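Local coordinates for protein 1,3-alpha-isomaltosidase (PDB 5X3I) that hydrolyses the alpha-1,3-glucosidic linkages of cyclobis-(1-6)-alpha-nigerosyl, a cyclic tetrasaccharide made from starch, to yield isomaltose inside the cell, at residues A[175-180]-A[255-260]; A[226-231]-A[278-283]; A[237-242]-A[268-273]; A[246-251]-A[259-264]. The protein carries 1 engineered substitution. All coordinates share one frame; numbering follows the deposited sequence.

Interaction 1: A[175-180]-A[255-260]; sequences RFRLQL and ELTVEV
The ring of Phe176 lies with one face over Val258, whose CB stands 3.9 Å from the ring centroid and 21° off the ring normal, a CH-pi contact made near the rim. Phe176 reaches this position with its CG between the backbone N and the carbonyl carbon (chi1 61°), which carries the ring across to the partner strand. The Arg175 guanidinium is met at its edge: NH1 gives a hydrogen bond of 3.0 Å to Glu259 OE1, which is also a salt bridge. Its N-H...O angle is only 145°, and the nitrogen arrives from above the carboxylate plane, the two flat groups being turned 79° apart. Over one face of the Arg177 guanidinium lies the methyl CG2 of Thr257. At the far end Gln179 NE2 and Glu255 OE1 form a weak hydrogen bond of 3.3 Å.

Behind these side chains runs a regular antiparallel ladder. Phe176 pairs with Val258 and Leu178 with Leu256 through two hydrogen bonds each, and the face carrying these four residues is apolar while the other is rich in charge. Leu178 CD1 comes to 4.2 Å from Leu256 CD2. On the charged face Glu163 bridges to both Arg175 and Arg177, Arg177 NH2 is also hydrogen-bonded to Gly161 O, and Arg173 takes the second oxygen of Glu259. Strands 170-179 and 255-261 are the middle pair of a six-stranded antiparallel sheet, flanked by strands 159-167 and 247-252; their apolar face packs on strands 237-241 and 267-274 of a second sheet, consistent with the beta-sandwich of the galactose mutarotase-like domain of family 31 enzymes.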
loop_
_atom_site.group_PDB
_atom_site.type_symbol
_atom_site.label_atom_id
_atom_site.label_comp_id
_atom_site.label_asym_id
_atom_site.label_seq_id
_atom_site.Cartn_x
_atom_site.Cartn_y
_atom_site.Cartn_z
ATOM N N ARG A 175 22.547 -2.767 -13.503
ATOM C CA ARG A 175 21.572 -3.517 -14.277
ATOM C C ARG A 175 22.114 -4.902 -14.625
ATOM O O ARG A 175 23.310 -5.061 -14.859
ATOM C CB ARG A 175 21.192 -2.752 -15.540
ATOM C CG ARG A 175 20.157 -3.442 -16.396
ATOM C CD ARG A 175 19.382 -2.445 -17.238
ATOM N NE ARG A 175 20.149 -1.958 -18.377
ATOM C CZ ARG A 175 19.775 -0.940 -19.144
ATOM N NH1 ARG A 175 18.651 -0.287 -18.883
ATOM N NH2 ARG A 175 20.528 -0.568 -20.167
ATOM N N PHE A 176 21.240 -5.904 -14.647
ATOM C CA PHE A 176 21.654 -7.260 -14.970
ATOM C C PHE A 176 20.481 -8.125 -15.394
ATOM O O PHE A 176 19.329 -7.699 -15.356
ATOM C CB PHE A 176 22.370 -7.898 -13.777
ATOM C CG PHE A 176 21.520 -8.016 -12.536
ATOM C CD1 PHE A 176 21.472 -6.985 -11.614
ATOM C CD2 PHE A 176 20.785 -9.162 -12.287
ATOM C CE1 PHE A 176 20.697 -7.090 -10.467
ATOM C CE2 PHE A 176 20.009 -9.273 -11.145
ATOM C CZ PHE A 176 19.965 -8.230 -10.236
ATOM N N ARG A 177 20.781 -9.357 -15.773
ATOM C CA ARG A 177 19.770 -10.249 -16.314
ATOM C C ARG A 177 19.772 -11.562 -15.552
ATOM O O ARG A 177 20.824 -12.131 -15.282
ATOM C CB ARG A 177 20.000 -10.516 -17.803
ATOM C CG ARG A 177 19.547 -9.409 -18.752
ATOM C CD ARG A 177 20.582 -8.315 -18.861
ATOM N NE ARG A 177 20.227 -7.308 -19.856
ATOM C CZ ARG A 177 20.884 -6.166 -20.022
ATOM N NH1 ARG A 177 20.490 -5.303 -20.948
ATOM N NH2 ARG A 177 21.928 -5.876 -19.256
ATOM N N LEU A 178 18.585 -12.028 -15.191
ATOM C CA LEU A 178 18.451 -13.343 -14.593
ATOM C C LEU A 178 17.915 -14.288 -15.645
ATOM O O LEU A 178 16.958 -13.967 -16.334
ATOM C CB LEU A 178 17.527 -13.310 -13.371
ATOM C CG LEU A 178 17.997 -12.510 -12.161
ATOM C CD1 LEU A 178 16.901 -12.453 -11.114
ATOM C CD2 LEU A 178 19.252 -13.117 -11.573
ATOM N N GLN A 179 18.537 -15.453 -15.763
ATOM C CA GLN A 179 18.152 -16.425 -16.772
ATOM C C GLN A 179 16.852 -17.142 -16.425
ATOM O O GLN A 179 16.716 -17.711 -15.351
ATOM C CB GLN A 179 19.269 -17.449 -16.974
ATOM C CG GLN A 179 19.790 -17.523 -18.399
ATOM C CD GLN A 179 20.576 -16.287 -18.796
ATOM O OE1 GLN A 179 21.346 -15.747 -18.001
ATOM N NE2 GLN A 179 20.380 -15.829 -20.026
ATOM N N LEU A 180 15.918 -17.132 -17.364
ATOM C CA LEU A 180 14.634 -17.800 -17.216
ATOM C C LEU A 180 14.552 -18.998 -18.148
ATOM O O LEU A 180 15.205 -19.029 -19.191
ATOM C CB LEU A 180 13.482 -16.843 -17.517
ATOM C CG LEU A 180 13.464 -15.519 -16.756
ATOM C CD1 LEU A 180 12.222 -14.723 -17.099
ATOM C CD2 LEU A 180 13.572 -15.760 -15.264
ATOM N N GLU A 255 14.986 -13.944 -20.645
ATOM C CA GLU A 255 15.657 -13.153 -19.623
ATOM C C GLU A 255 14.770 -12.189 -18.820
ATOM O O GLU A 255 13.898 -11.522 -19.359
ATOM C CB GLU A 255 16.789 -12.361 -20.265
ATOM C CG GLU A 255 17.932 -13.225 -20.765
ATOM C CD GLU A 255 19.091 -12.390 -21.245
ATOM O OE1 GLU A 255 20.234 -12.644 -20.808
ATOM O OE2 GLU A 255 18.847 -11.472 -22.052
ATOM N N LEU A 256 15.026 -12.121 -17.519
ATOM C CA LEU A 256 14.440 -11.090 -16.671
ATOM C C LEU A 256 15.481 -10.017 -16.398
ATOM O O LEU A 256 16.501 -10.280 -15.771
ATOM C CB LEU A 256 13.928 -11.672 -15.351
ATOM C CG LEU A 256 13.600 -10.643 -14.257
ATOM C CD1 LEU A 256 12.426 -9.764 -14.654
ATOM C CD2 LEU A 256 13.330 -11.325 -12.921
ATOM N N THR A 257 15.225 -8.808 -16.878
ATOM C CA THR A 257 16.158 -7.712 -16.677
ATOM C C THR A 257 15.842 -6.952 -15.395
ATOM O O THR A 257 14.717 -6.508 -15.203
ATOM C CB THR A 257 16.141 -6.727 -17.863
ATOM O OG1 THR A 257 16.507 -7.409 -19.071
ATOM C CG2 THR A 257 17.110 -5.590 -17.604
ATOM N N VAL A 258 16.843 -6.794 -14.536
ATOM C CA VAL A 258 16.693 -6.086 -13.268
ATOM C C VAL A 258 17.584 -4.851 -13.199
ATOM O O VAL A 258 18.801 -4.953 -13.329
ATOM C CB VAL A 258 17.027 -7.003 -12.066
ATOM C CG1 VAL A 258 16.846 -6.255 -10.753
ATOM C CG2 VAL A 258 16.163 -8.250 -12.084
ATOM N N GLU A 259 16.972 -3.692 -12.984
ATOM C CA GLU A 259 17.695 -2.431 -12.861
ATOM C C GLU A 259 17.566 -1.906 -11.434
ATOM O O GLU A 259 16.478 -1.926 -10.850
ATOM C CB GLU A 259 17.167 -1.405 -13.871
ATOM C CG GLU A 259 18.048 -0.188 -14.081
ATOM C CD GLU A 259 17.621 0.649 -15.280
ATOM O OE1 GLU A 259 17.159 0.082 -16.288
ATOM O OE2 GLU A 259 17.730 1.886 -15.213
ATOM N N VAL A 260 18.680 -1.430 -10.894
ATOM C CA VAL A 260 18.797 -1.068 -9.494
ATOM C C VAL A 260 19.420 0.309 -9.256
ATOM O O VAL A 260 20.562 0.548 -9.636
ATOM C CB VAL A 260 19.652 -2.102 -8.745
ATOM C CG1 VAL A 260 19.794 -1.711 -7.295
ATOM C CG2 VAL A 260 19.056 -3.487 -8.892
#

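Interaction 2: A[226-231]-A[278-283]; sequences FAHVVG and ATVLTG
Van der Waals packing, without a hydrogen bond, joins Phe226 and His228 of strand 223-230 to Val280 and Leu281 of helix 277-288, in a buried place. The axes of the two short segments come within 9.5 Å of each other and run nearly antiparallel. The closest approach is that of Val280 CG1 to His228 ND1, at 3.8 Å; the two side chains slide past each other in opposite directions. His228 CE1 also lies 4.2 Å from Leu281 CB. With CG anti to its carbonyl carbon (chi1 -67°), the imidazole is brought up to the helix although the CB of His228 does not point at it.

The strand belongs to the five-stranded mixed sheet of the region related to galactose mutarotase, and the helix follows strand 267-274 of the same sheet. NE2 of His228 is hydrogen-bonded to Ser556 O, and Phe659 and Phe660 meet its ring edge-to-face. Replacing His228 by an alanine would probably open a gap beside Val280 and leave the Ser556 carbonyl without this donor. Two residues earlier on the strand, Phe226 CZ approaches Leu281 CD1 at 4.3 Å, while the Phe226 ring also stacks with Phe284 of the helix.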
loop_
_atom_site.group_PDB
_atom_site.type_symbol
_atom_site.label_atom_id
_atom_site.label_comp_id
_atom_site.label_asym_id
_atom_site.label_seq_id
_atom_site.Cartn_x
_atom_site.Cartn_y
_atom_site.Cartn_z
ATOM N N PHE A 226 11.329 -8.618 -4.725
ATOM C CA PHE A 226 11.413 -10.050 -4.481
ATOM C C PHE A 226 10.380 -10.749 -5.333
ATOM O O PHE A 226 9.298 -10.227 -5.536
ATOM C CB PHE A 226 11.195 -10.384 -2.993
ATOM C CG PHE A 226 10.743 -11.810 -2.753
ATOM C CD1 PHE A 226 11.670 -12.818 -2.554
ATOM C CD2 PHE A 226 9.398 -12.141 -2.764
ATOM C CE1 PHE A 226 11.265 -14.128 -2.350
ATOM C CE2 PHE A 226 8.989 -13.457 -2.565
ATOM C CZ PHE A 226 9.926 -14.447 -2.362
ATOM N N ALA A 227 10.711 -11.932 -5.834
ATOM C CA ALA A 227 9.744 -12.718 -6.591
ATOM C C ALA A 227 10.098 -14.197 -6.630
ATOM O O ALA A 227 11.257 -14.572 -6.483
ATOM C CB ALA A 227 9.628 -12.192 -8.003
ATOM N N HIS A 228 9.087 -15.019 -6.880
ATOM C CA HIS A 228 9.287 -16.428 -7.153
ATOM C C HIS A 228 9.605 -16.598 -8.636
ATOM O O HIS A 228 8.985 -15.955 -9.481
ATOM C CB HIS A 228 8.035 -17.248 -6.805
ATOM C CG HIS A 228 7.721 -17.305 -5.342
ATOM N ND1 HIS A 228 8.103 -18.356 -4.538
ATOM C CD2 HIS A 228 7.053 -16.444 -4.541
ATOM C CE1 HIS A 228 7.695 -18.136 -3.304
ATOM N NE2 HIS A 228 7.052 -16.983 -3.278
ATOM N N VAL A 229 10.561 -17.459 -8.956
ATOM C CA VAL A 229 10.668 -17.943 -10.322
ATOM C C VAL A 229 10.272 -19.408 -10.282
ATOM O O VAL A 229 11.030 -20.259 -9.824
ATOM C CB VAL A 229 12.086 -17.780 -10.896
ATOM C CG1 VAL A 229 12.090 -18.093 -12.387
ATOM C CG2 VAL A 229 12.604 -16.376 -10.637
ATOM N N VAL A 230 9.090 -19.698 -10.798
ATOM C CA VAL A 230 8.470 -20.991 -10.563
ATOM C C VAL A 230 8.027 -21.570 -11.880
ATOM O O VAL A 230 7.364 -20.900 -12.664
ATOM C CB VAL A 230 7.272 -20.874 -9.586
ATOM C CG1 VAL A 230 6.463 -19.629 -9.884
ATOM C CG2 VAL A 230 6.391 -22.103 -9.658
ATOM N N GLY A 231 8.366 -22.832 -12.116
ATOM C CA GLY A 231 8.310 -23.350 -13.469
ATOM C C GLY A 231 7.912 -24.800 -13.574
ATOM O O GLY A 231 7.821 -25.512 -12.577
ATOM N N ALA A 278 7.287 -22.637 -1.043
ATOM C CA ALA A 278 7.231 -22.360 0.386
ATOM C C ALA A 278 8.631 -22.219 0.973
ATOM O O ALA A 278 8.882 -21.333 1.782
ATOM C CB ALA A 278 6.451 -23.453 1.120
ATOM N N THR A 279 9.540 -23.098 0.566
ATOM C CA THR A 279 10.913 -23.040 1.053
ATOM C C THR A 279 11.632 -21.786 0.545
ATOM O O THR A 279 12.434 -21.198 1.251
ATOM C CB THR A 279 11.707 -24.293 0.645
ATOM O OG1 THR A 279 11.062 -25.453 1.178
ATOM C CG2 THR A 279 13.130 -24.233 1.181
ATOM N N VAL A 280 11.327 -21.379 -0.677
ATOM C CA VAL A 280 11.839 -20.114 -1.197
ATOM C C VAL A 280 11.348 -18.961 -0.320
ATOM O O VAL A 280 12.131 -18.113 0.098
ATOM C CB VAL A 280 11.416 -19.884 -2.653
ATOM C CG1 VAL A 280 11.640 -18.434 -3.055
ATOM C CG2 VAL A 280 12.190 -20.814 -3.586
ATOM N N LEU A 281 10.055 -18.953 -0.021
ATOM C CA LEU A 281 9.493 -17.905 0.821
ATOM C C LEU A 281 10.130 -17.912 2.214
ATOM O O LEU A 281 10.421 -16.858 2.769
ATOM C CB LEU A 281 7.976 -18.049 0.909
ATOM C CG LEU A 281 7.210 -16.922 1.611
ATOM C CD1 LEU A 281 7.696 -15.549 1.142
ATOM C CD2 LEU A 281 5.724 -17.090 1.351
ATOM N N THR A 282 10.383 -19.101 2.752
ATOM C CA THR A 282 10.985 -19.221 4.073
ATOM C C THR A 282 12.343 -18.532 4.116
ATOM O O THR A 282 12.662 -17.828 5.069
ATOM C CB THR A 282 11.150 -20.695 4.490
ATOM O OG1 THR A 282 9.867 -21.323 4.563
ATOM C CG2 THR A 282 11.843 -20.804 5.835
ATOM N N GLY A 283 13.140 -18.741 3.076
ATOM C CA GLY A 283 14.431 -18.086 2.979
ATOM C C GLY A 283 14.308 -16.570 2.987
ATOM O O GLY A 283 15.029 -15.893 3.706
#

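Interaction 3: A[237-242]-A[268-273]; sequences WGFHVR and VDLAIY
Tyr273 runs alongside His240 on one face of the sheet, and its side chain can be followed outward atom by atom. CB lies 4.0 Å from the carbonyl oxygen of Gly238, its hydrogen-bonded partner, and CD2 passes closer to that same oxygen, at 3.7 Å. CE2 reaches His240 CB at 3.8 Å, and OH ends 3.5 Å from that carbon, near the plane of the His240 ring. The phenol OH is then hydrogen-bonded to OE2 of Glu287 in helix 277-288, whose OE1 bridges to Arg242 NE. A phenylalanine in place of Tyr273 would probably leave Glu287 OE2 without its hydroxyl mate.

Farther along the same face, the Arg242 guanidinium lies over Ala271, with NH2 3.5 Å from CB. On the reverse face Ile272 CD1 touches both Phe239 CB, at 4.0 Å, and Trp237 CZ3. A water spans the strand end, giving a proton to Arg242 O and taking one from Asp269 N. Five backbone hydrogen bonds complete the antiparallel ladder. One face of this sheet is covered by helix 277-288 and the other by strand 170-179, a layered packing consistent with the galactose mutarotase-like beta-sandwich of family 31 hydrolases.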
loop_
_atom_site.group_PDB
_atom_site.type_symbol
_atom_site.label_atom_id
_atom_site.label_comp_id
_atom_site.label_asym_id
_atom_site.label_seq_id
_atom_site.Cartn_x
_atom_site.Cartn_y
_atom_site.Cartn_z
ATOM N N TRP A 237 12.881 -21.463 -7.768
ATOM C CA TRP A 237 13.758 -20.612 -6.983
ATOM C C TRP A 237 13.149 -19.224 -6.825
ATOM O O TRP A 237 12.042 -18.963 -7.292
ATOM C CB TRP A 237 15.158 -20.527 -7.621
ATOM C CG TRP A 237 15.174 -20.062 -9.055
ATOM C CD1 TRP A 237 14.778 -20.770 -10.150
ATOM C CD2 TRP A 237 15.634 -18.795 -9.544
ATOM N NE1 TRP A 237 14.938 -20.017 -11.285
ATOM C CE2 TRP A 237 15.467 -18.802 -10.942
ATOM C CE3 TRP A 237 16.157 -17.652 -8.934
ATOM C CZ2 TRP A 237 15.803 -17.712 -11.741
ATOM C CZ3 TRP A 237 16.492 -16.570 -9.730
ATOM C CH2 TRP A 237 16.314 -16.607 -11.116
ATOM N N GLY A 238 13.874 -18.344 -6.150
ATOM C CA GLY A 238 13.442 -16.972 -5.997
ATOM C C GLY A 238 14.605 -16.063 -5.672
ATOM O O GLY A 238 15.670 -16.526 -5.285
ATOM N N PHE A 239 14.392 -14.763 -5.814
ATOM C CA PHE A 239 15.445 -13.787 -5.577
ATOM C C PHE A 239 14.936 -12.596 -4.776
ATOM O O PHE A 239 13.776 -12.234 -4.856
ATOM C CB PHE A 239 16.025 -13.288 -6.906
ATOM C CG PHE A 239 15.054 -12.472 -7.717
ATOM C CD1 PHE A 239 15.019 -11.093 -7.603
ATOM C CD2 PHE A 239 14.165 -13.088 -8.575
ATOM C CE1 PHE A 239 14.121 -10.349 -8.337
ATOM C CE2 PHE A 239 13.265 -12.349 -9.309
ATOM C CZ PHE A 239 13.244 -10.975 -9.188
ATOM N N HIS A 240 15.836 -11.986 -4.025
ATOM C CA HIS A 240 15.572 -10.732 -3.351
ATOM C C HIS A 240 16.732 -9.787 -3.609
ATOM O O HIS A 240 17.859 -10.070 -3.226
ATOM C CB HIS A 240 15.383 -10.956 -1.849
ATOM C CG HIS A 240 15.376 -9.703 -1.039
ATOM N ND1 HIS A 240 15.898 -9.640 0.235
ATOM C CD2 HIS A 240 14.895 -8.467 -1.305
ATOM C CE1 HIS A 240 15.752 -8.421 0.711
ATOM N NE2 HIS A 240 15.139 -7.690 -0.203
ATOM N N VAL A 241 16.459 -8.663 -4.252
ATOM C CA VAL A 241 17.488 -7.648 -4.407
ATOM C C VAL A 241 17.581 -6.908 -3.089
ATOM O O VAL A 241 16.587 -6.309 -2.662
ATOM C CB VAL A 241 17.160 -6.664 -5.526
ATOM C CG1 VAL A 241 18.324 -5.723 -5.756
ATOM C CG2 VAL A 241 16.786 -7.411 -6.801
ATOM N N ARG A 242 18.737 -6.889 -2.431
ATOM C CA ARG A 242 18.647 -6.303 -1.119
ATOM C C ARG A 242 18.951 -4.825 -1.224
ATOM O O ARG A 242 20.075 -4.387 -1.049
ATOM C CB ARG A 242 19.653 -6.974 -0.172
ATOM C CG ARG A 242 19.516 -8.483 -0.056
ATOM C CD ARG A 242 20.702 -9.111 0.657
ATOM N NE ARG A 242 20.413 -10.491 1.038
ATOM C CZ ARG A 242 21.326 -11.377 1.420
ATOM N NH1 ARG A 242 22.608 -11.032 1.458
ATOM N NH2 ARG A 242 20.961 -12.609 1.757
ATOM N N VAL A 268 25.578 -4.388 -5.861
ATOM C CA VAL A 268 24.240 -4.945 -5.748
ATOM C C VAL A 268 24.325 -6.315 -5.085
ATOM O O VAL A 268 24.930 -7.244 -5.621
ATOM C CB VAL A 268 23.541 -5.065 -7.106
ATOM C CG1 VAL A 268 22.240 -5.812 -6.957
ATOM C CG2 VAL A 268 23.287 -3.687 -7.695
ATOM N N ASP A 269 23.743 -6.419 -3.897
ATOM C CA ASP A 269 23.698 -7.682 -3.177
ATOM C C ASP A 269 22.405 -8.407 -3.502
ATOM O O ASP A 269 21.314 -7.910 -3.227
ATOM C CB ASP A 269 23.822 -7.465 -1.669
ATOM C CG ASP A 269 25.212 -7.035 -1.250
ATOM O OD1 ASP A 269 25.384 -5.851 -0.889
ATOM O OD2 ASP A 269 26.136 -7.880 -1.277
ATOM N N LEU A 270 22.536 -9.587 -4.087
ATOM C CA LEU A 270 21.390 -10.337 -4.561
ATOM C C LEU A 270 21.296 -11.674 -3.843
ATOM O O LEU A 270 22.243 -12.459 -3.865
ATOM C CB LEU A 270 21.482 -10.541 -6.070
ATOM C CG LEU A 270 20.386 -11.364 -6.744
ATOM C CD1 LEU A 270 19.093 -10.583 -6.806
ATOM C CD2 LEU A 270 20.814 -11.834 -8.131
ATOM N N ALA A 271 20.166 -11.923 -3.185
ATOM C CA ALA A 271 19.956 -13.195 -2.507
ATOM C C ALA A 271 19.206 -14.143 -3.422
ATOM O O ALA A 271 18.251 -13.754 -4.084
ATOM C CB ALA A 271 19.198 -12.999 -1.185
ATOM N N ILE A 272 19.668 -15.383 -3.478
ATOM C CA ILE A 272 19.001 -16.424 -4.242
ATOM C C ILE A 272 18.468 -17.486 -3.289
ATOM O O ILE A 272 19.192 -17.949 -2.422
ATOM C CB ILE A 272 19.948 -17.081 -5.257
ATOM C CG1 ILE A 272 20.484 -16.035 -6.234
ATOM C CG2 ILE A 272 19.234 -18.187 -6.018
ATOM C CD1 ILE A 272 19.417 -15.398 -7.074
ATOM N N TYR A 273 17.204 -17.863 -3.442
ATOM C CA TYR A 273 16.627 -18.900 -2.587
ATOM C C TYR A 273 16.217 -20.082 -3.441
ATOM O O TYR A 273 15.625 -19.903 -4.496
ATOM C CB TYR A 273 15.418 -18.373 -1.802
ATOM C CG TYR A 273 15.625 -17.020 -1.167
ATOM C CD1 TYR A 273 16.450 -16.866 -0.071
ATOM C CD2 TYR A 273 14.988 -15.900 -1.662
ATOM C CE1 TYR A 273 16.633 -15.630 0.515
ATOM C CE2 TYR A 273 15.166 -14.663 -1.084
ATOM C CZ TYR A 273 15.990 -14.536 0.002
ATOM O OH TYR A 273 16.179 -13.305 0.571
HETATM O O HOH W 1 22.399 -4.331 -2.655
#

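Interaction 4: A[246-251]-A[259-264]; sequences RTWYSS and EVALGD
Trp248 turns the edge of its indole to the opposite strand of a beta hairpin, formed by strands 247-252 and 255-261. Around that edge, near the ring plane, lie backbone atoms: CE3 is 3.6 Å from Glu259 O, and CZ3 is 3.9 Å from Ala261 N. The methyl CB of Ala261 meets CZ3 at 4.2 Å. With CG of Trp248 anti to the carbonyl carbon (chi1 -63°) and chi2 at -99°, the CE3-CZ3 edge is turned to the partner backbone.

Three backbone hydrogen bonds fix this register. Trp248 and Glu259 exchange two, making a hydrogen-bonded antiparallel pair, and Ala261 N gives the third to Arg246 O. On the other face of the hairpin Thr247 CG2 packs on Val260 CG2 at 4.1 Å, the two side chains lying side by side.

The next shell sets the indole and the threonine in place. Arg246 lays its CG over one face of the indole, 3.6 Å above the ring plane, while its guanidinium is held by a salt bridge to Asp204 of the neighbouring strand 202-205. Tyr249 packs on strand 237-241 of the facing sheet, and its hydroxyl donates a hydrogen bond of 2.9 Å to Thr247 OG1.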
loop_
_atom_site.group_PDB
_atom_site.type_symbol
_atom_site.label_atom_id
_atom_site.label_comp_id
_atom_site.label_asym_id
_atom_site.label_seq_id
_atom_site.Cartn_x
_atom_site.Cartn_y
_atom_site.Cartn_z
ATOM N N ARG A 246 14.881 2.340 -5.312
ATOM C CA ARG A 246 14.036 1.963 -6.434
ATOM C C ARG A 246 14.690 0.877 -7.294
ATOM O O ARG A 246 15.909 0.864 -7.484
ATOM C CB ARG A 246 13.710 3.202 -7.276
ATOM C CG ARG A 246 12.578 3.028 -8.288
ATOM C CD ARG A 246 12.021 4.388 -8.724
ATOM N NE ARG A 246 10.864 4.277 -9.604
ATOM C CZ ARG A 246 10.201 5.317 -10.102
ATOM N NH1 ARG A 246 10.586 6.556 -9.809
ATOM N NH2 ARG A 246 9.155 5.121 -10.894
ATOM N N THR A 247 13.863 -0.043 -7.780
ATOM C CA THR A 247 14.273 -1.077 -8.725
ATOM C C THR A 247 13.243 -1.197 -9.836
ATOM O O THR A 247 12.063 -0.922 -9.612
ATOM C CB THR A 247 14.421 -2.458 -8.062
ATOM O OG1 THR A 247 13.175 -2.825 -7.446
ATOM C CG2 THR A 247 15.531 -2.459 -7.029
ATOM N N TRP A 248 13.685 -1.636 -11.013
ATOM C CA TRP A 248 12.834 -1.766 -12.200
ATOM C C TRP A 248 12.959 -3.160 -12.813
ATOM O O TRP A 248 14.005 -3.787 -12.743
ATOM C CB TRP A 248 13.195 -0.733 -13.266
ATOM C CG TRP A 248 13.014 0.707 -12.909
ATOM C CD1 TRP A 248 11.967 1.509 -13.250
ATOM C CD2 TRP A 248 13.932 1.530 -12.193
ATOM N NE1 TRP A 248 12.169 2.776 -12.770
ATOM C CE2 TRP A 248 13.369 2.815 -12.119
ATOM C CE3 TRP A 248 15.176 1.306 -11.607
ATOM C CZ2 TRP A 248 14.005 3.868 -11.477
ATOM C CZ3 TRP A 248 15.801 2.353 -10.969
ATOM C CH2 TRP A 248 15.218 3.617 -10.912
ATOM N N TYR A 249 11.893 -3.631 -13.437
ATOM C CA TYR A 249 11.858 -4.995 -13.935
ATOM C C TYR A 249 11.235 -5.061 -15.315
ATOM O O TYR A 249 10.261 -4.367 -15.600
ATOM C CB TYR A 249 11.088 -5.894 -12.959
ATOM C CG TYR A 249 11.676 -5.861 -11.579
ATOM C CD1 TYR A 249 11.273 -4.909 -10.658
ATOM C CD2 TYR A 249 12.658 -6.758 -11.206
ATOM C CE1 TYR A 249 11.818 -4.862 -9.405
ATOM C CE2 TYR A 249 13.211 -6.718 -9.953
ATOM C CZ TYR A 249 12.781 -5.769 -9.054
ATOM O OH TYR A 249 13.342 -5.708 -7.811
ATOM N N SER A 250 11.825 -5.875 -16.181
ATOM C CA SER A 250 11.212 -6.185 -17.462
ATOM C C SER A 250 11.622 -7.576 -17.903
ATOM O O SER A 250 12.745 -8.011 -17.671
ATOM C CB SER A 250 11.598 -5.152 -18.525
ATOM O OG SER A 250 12.986 -5.204 -18.770
ATOM N N SER A 251 10.715 -8.288 -18.541
ATOM C CA SER A 251 11.087 -9.591 -19.056
ATOM C C SER A 251 10.617 -9.739 -20.499
ATOM O O SER A 251 9.526 -9.323 -20.870
ATOM C CB SER A 251 10.537 -10.714 -18.167
ATOM O OG SER A 251 9.146 -10.581 -17.959
ATOM N N GLU A 259 16.972 -3.692 -12.984
ATOM C CA GLU A 259 17.695 -2.431 -12.861
ATOM C C GLU A 259 17.566 -1.906 -11.434
ATOM O O GLU A 259 16.478 -1.926 -10.850
ATOM C CB GLU A 259 17.167 -1.405 -13.871
ATOM C CG GLU A 259 18.048 -0.188 -14.081
ATOM C CD GLU A 259 17.621 0.649 -15.280
ATOM O OE1 GLU A 259 17.159 0.082 -16.288
ATOM O OE2 GLU A 259 17.730 1.886 -15.213
ATOM N N VAL A 260 18.680 -1.430 -10.894
ATOM C CA VAL A 260 18.797 -1.068 -9.494
ATOM C C VAL A 260 19.420 0.309 -9.256
ATOM O O VAL A 260 20.562 0.548 -9.636
ATOM C CB VAL A 260 19.652 -2.102 -8.745
ATOM C CG1 VAL A 260 19.794 -1.711 -7.295
ATOM C CG2 VAL A 260 19.056 -3.487 -8.892
ATOM N N ALA A 261 18.681 1.204 -8.606
ATOM C CA ALA A 261 19.239 2.483 -8.187
ATOM C C ALA A 261 20.291 2.257 -7.110
ATOM O O ALA A 261 20.117 1.408 -6.241
ATOM C CB ALA A 261 18.153 3.410 -7.681
ATOM N N LEU A 262 21.381 3.018 -7.177
ATOM C CA LEU A 262 22.511 2.835 -6.275
ATOM C C LEU A 262 22.749 4.052 -5.400
ATOM O O LEU A 262 22.365 5.163 -5.745
ATOM C CB LEU A 262 23.794 2.531 -7.065
ATOM C CG LEU A 262 23.830 1.250 -7.896
ATOM C CD1 LEU A 262 25.038 1.247 -8.828
ATOM C CD2 LEU A 262 23.866 0.042 -6.985
ATOM N N GLY A 263 23.381 3.820 -4.258
ATOM C CA GLY A 263 23.925 4.885 -3.443
ATOM C C GLY A 263 25.392 5.090 -3.794
ATOM O O GLY A 263 25.784 4.907 -4.937
ATOM N N ASP A 264 26.195 5.469 -2.811
ATOM C CA ASP A 264 27.618 5.709 -3.017
ATOM C C ASP A 264 28.426 4.461 -3.335
ATOM O O ASP A 264 29.523 4.556 -3.870
ATOM C CB ASP A 264 28.215 6.377 -1.786
ATOM C CG ASP A 264 27.780 7.809 -1.646
ATOM O OD1 ASP A 264 27.357 8.391 -2.663
ATOM O OD2 ASP A 264 27.866 8.352 -0.529
#

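In the fold
From the N terminus, 175-180 comes first and waits some 75 residues for 255-260, so interaction 1 closes a long loop. Before it closes, 226-231 and 237-242 open interactions 2 and 3, whose partners lie beyond 260; both therefore cross interaction 1. Interaction 4 closes the shortest loop, the hairpin, and lies wholly within interaction 3, itself within interaction 2. Interactions 1 and 4 share strand 255-261 in the six-stranded sheet, with centres about 10 Å apart, whereas interaction 3 lies in the five-stranded sheet. Leu178 and Leu256 meet Phe239 where the two sheets face each other, and interaction 2 adds the helix behind.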